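Local coordinates for protein putative alpha-L-fucosidase (Bacteroides thetaiotaomicron, PDB 3EYP) that probably acts as a glycoside hydrolase of family 29, releasing alpha-L-fucose from glycans, at residues 23-28 and 293-298. Residues are numbered along the deposited sequence; the frame is centred on the assembly and turned at random.
Sequences IAFFHF and LLNFPP
Leu293 meets Phe25 through its CD2 methyl, which lies over one ring face, 3.7 Å from the centroid; chi1 (174°) sets CG beside the carbonyl carbon, close to the Phe25 ring, and the branches then divide, CD1 going to Ile23 CG2. Next, Leu294 carries the parallel pairing at both ends of its backbone: its N donates to Ile23 O (2.9 Å), and its O accepts from Phe25 N (2.8 Å). Asn295 stays in the pairing, opposite Phe25, and adds its side chain. Its OD1 is gripped twice by His27, by ND1 at 2.8 Å and more weakly by the backbone N, while its ND2 is held by Trp262 O and Ser257 OG. The amide and imidazole planes stand 86° apart, and ND1 sits above the carbonyl plane. His27 CE1 lies over the centre of the Phe25 face opposite Leu293; NE2 hydrogen-bonds a glycerol, probably from the crystallisation liquor. Phe296 N continues the pairing on Phe25 O (3.0 Å), and its O lies in plane at the edge of the Phe26 ring. Past Pro297, Pro298 CB packs against Phe28 CD1 at 3.7 Å, and a water bridges Pro298 O and His27 O. First and last strands paired in parallel are the closure characteristic of a TIM barrel, the glycerol probably marking its active-site end.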
# COMPACT_ATOMS: atom_id res chain seq x y z
N ILE A 23 -4.81 -2.10 0.06
CA ILE A 23 -4.94 -3.18 -0.97
C ILE A 23 -5.01 -4.53 -0.27
O ILE A 23 -4.29 -4.74 0.72
CB ILE A 23 -3.77 -3.18 -1.98
CG1 ILE A 23 -3.55 -1.82 -2.57
CG2 ILE A 23 -4.00 -4.19 -3.06
CD1 ILE A 23 -2.26 -1.68 -3.47
N ALA A 24 -5.90 -5.44 -0.67
CA ALA A 24 -5.81 -6.81 -0.10
C ALA A 24 -4.87 -7.74 -0.86
O ALA A 24 -4.76 -7.69 -2.04
CB ALA A 24 -7.19 -7.45 0.06
N PHE A 25 -4.18 -8.60 -0.09
CA PHE A 25 -3.39 -9.69 -0.66
C PHE A 25 -4.20 -10.95 -0.32
O PHE A 25 -4.84 -11.00 0.70
CB PHE A 25 -2.05 -9.85 0.08
CG PHE A 25 -0.83 -9.84 -0.79
CD1 PHE A 25 -0.87 -10.20 -2.13
CD2 PHE A 25 0.42 -9.50 -0.22
CE1 PHE A 25 0.24 -10.22 -2.86
CE2 PHE A 25 1.55 -9.52 -0.96
CZ PHE A 25 1.48 -9.85 -2.28
N PHE A 26 -4.20 -11.90 -1.22
CA PHE A 26 -4.87 -13.19 -1.03
C PHE A 26 -3.88 -14.26 -1.40
O PHE A 26 -3.70 -14.58 -2.59
CB PHE A 26 -6.12 -13.36 -1.90
CG PHE A 26 -7.28 -12.48 -1.50
CD1 PHE A 26 -7.73 -12.47 -0.22
CD2 PHE A 26 -7.91 -11.68 -2.43
CE1 PHE A 26 -8.77 -11.67 0.15
CE2 PHE A 26 -8.97 -10.88 -2.07
CZ PHE A 26 -9.38 -10.85 -0.78
N HIS A 27 -3.20 -14.78 -0.39
CA HIS A 27 -2.24 -15.85 -0.55
C HIS A 27 -2.99 -17.20 -0.40
O HIS A 27 -3.43 -17.56 0.68
CB HIS A 27 -1.11 -15.81 0.48
CG HIS A 27 0.02 -14.92 0.10
ND1 HIS A 27 -0.12 -13.55 0.05
CD2 HIS A 27 1.29 -15.19 -0.31
CE1 HIS A 27 1.02 -13.01 -0.36
NE2 HIS A 27 1.90 -13.97 -0.57
N PHE A 28 -3.13 -17.85 -1.54
CA PHE A 28 -3.92 -19.08 -1.69
C PHE A 28 -3.33 -19.92 -2.82
O PHE A 28 -2.92 -19.42 -3.90
CB PHE A 28 -5.36 -18.69 -1.97
CG PHE A 28 -6.33 -19.86 -2.14
CD1 PHE A 28 -6.65 -20.68 -1.04
CD2 PHE A 28 -7.04 -19.98 -3.33
CE1 PHE A 28 -7.60 -21.67 -1.17
CE2 PHE A 28 -8.01 -21.00 -3.49
CZ PHE A 28 -8.29 -21.84 -2.43
N LEU A 293 -0.76 -3.04 2.04
CA LEU A 293 -1.11 -4.28 1.35
C LEU A 293 -1.19 -5.34 2.44
O LEU A 293 -0.20 -5.75 3.03
CB LEU A 293 -0.08 -4.64 0.26
CG LEU A 293 -0.23 -5.99 -0.45
CD1 LEU A 293 -1.64 -6.11 -1.12
CD2 LEU A 293 0.91 -6.21 -1.54
N LEU A 294 -2.41 -5.67 2.78
CA LEU A 294 -2.72 -6.57 3.87
C LEU A 294 -3.25 -7.87 3.37
O LEU A 294 -4.26 -7.93 2.67
CB LEU A 294 -3.80 -5.95 4.79
CG LEU A 294 -4.20 -6.62 6.09
CD1 LEU A 294 -3.01 -6.80 7.07
CD2 LEU A 294 -5.36 -5.79 6.78
N ASN A 295 -2.57 -8.92 3.81
CA ASN A 295 -2.88 -10.33 3.43
C ASN A 295 -3.90 -11.03 4.31
O ASN A 295 -3.75 -11.12 5.54
CB ASN A 295 -1.59 -11.15 3.35
CG ASN A 295 -1.86 -12.60 3.03
OD1 ASN A 295 -2.16 -12.95 1.89
ND2 ASN A 295 -1.72 -13.45 4.03
N PHE A 296 -4.96 -11.51 3.63
CA PHE A 296 -5.98 -12.42 4.17
C PHE A 296 -5.83 -13.76 3.45
O PHE A 296 -6.14 -13.84 2.25
CB PHE A 296 -7.40 -11.92 3.85
CG PHE A 296 -7.72 -10.52 4.35
CD1 PHE A 296 -8.46 -10.35 5.48
CD2 PHE A 296 -7.24 -9.41 3.67
CE1 PHE A 296 -8.79 -9.09 5.96
CE2 PHE A 296 -7.53 -8.14 4.15
CZ PHE A 296 -8.32 -7.97 5.30
N PRO A 297 -5.33 -14.83 4.14
CA PRO A 297 -5.20 -16.14 3.47
C PRO A 297 -6.47 -17.01 3.55
O PRO A 297 -6.94 -17.33 4.65
CB PRO A 297 -4.01 -16.78 4.22
CG PRO A 297 -4.17 -16.29 5.61
CD PRO A 297 -4.58 -14.82 5.41
N PRO A 298 -7.10 -17.32 2.40
CA PRO A 298 -8.26 -18.22 2.43
C PRO A 298 -7.88 -19.61 2.93
O PRO A 298 -6.76 -20.09 2.76
CB PRO A 298 -8.68 -18.27 0.98
CG PRO A 298 -8.03 -17.01 0.33
CD PRO A 298 -6.77 -16.90 1.05
O HOH W 1 -4.03 -19.79 2.10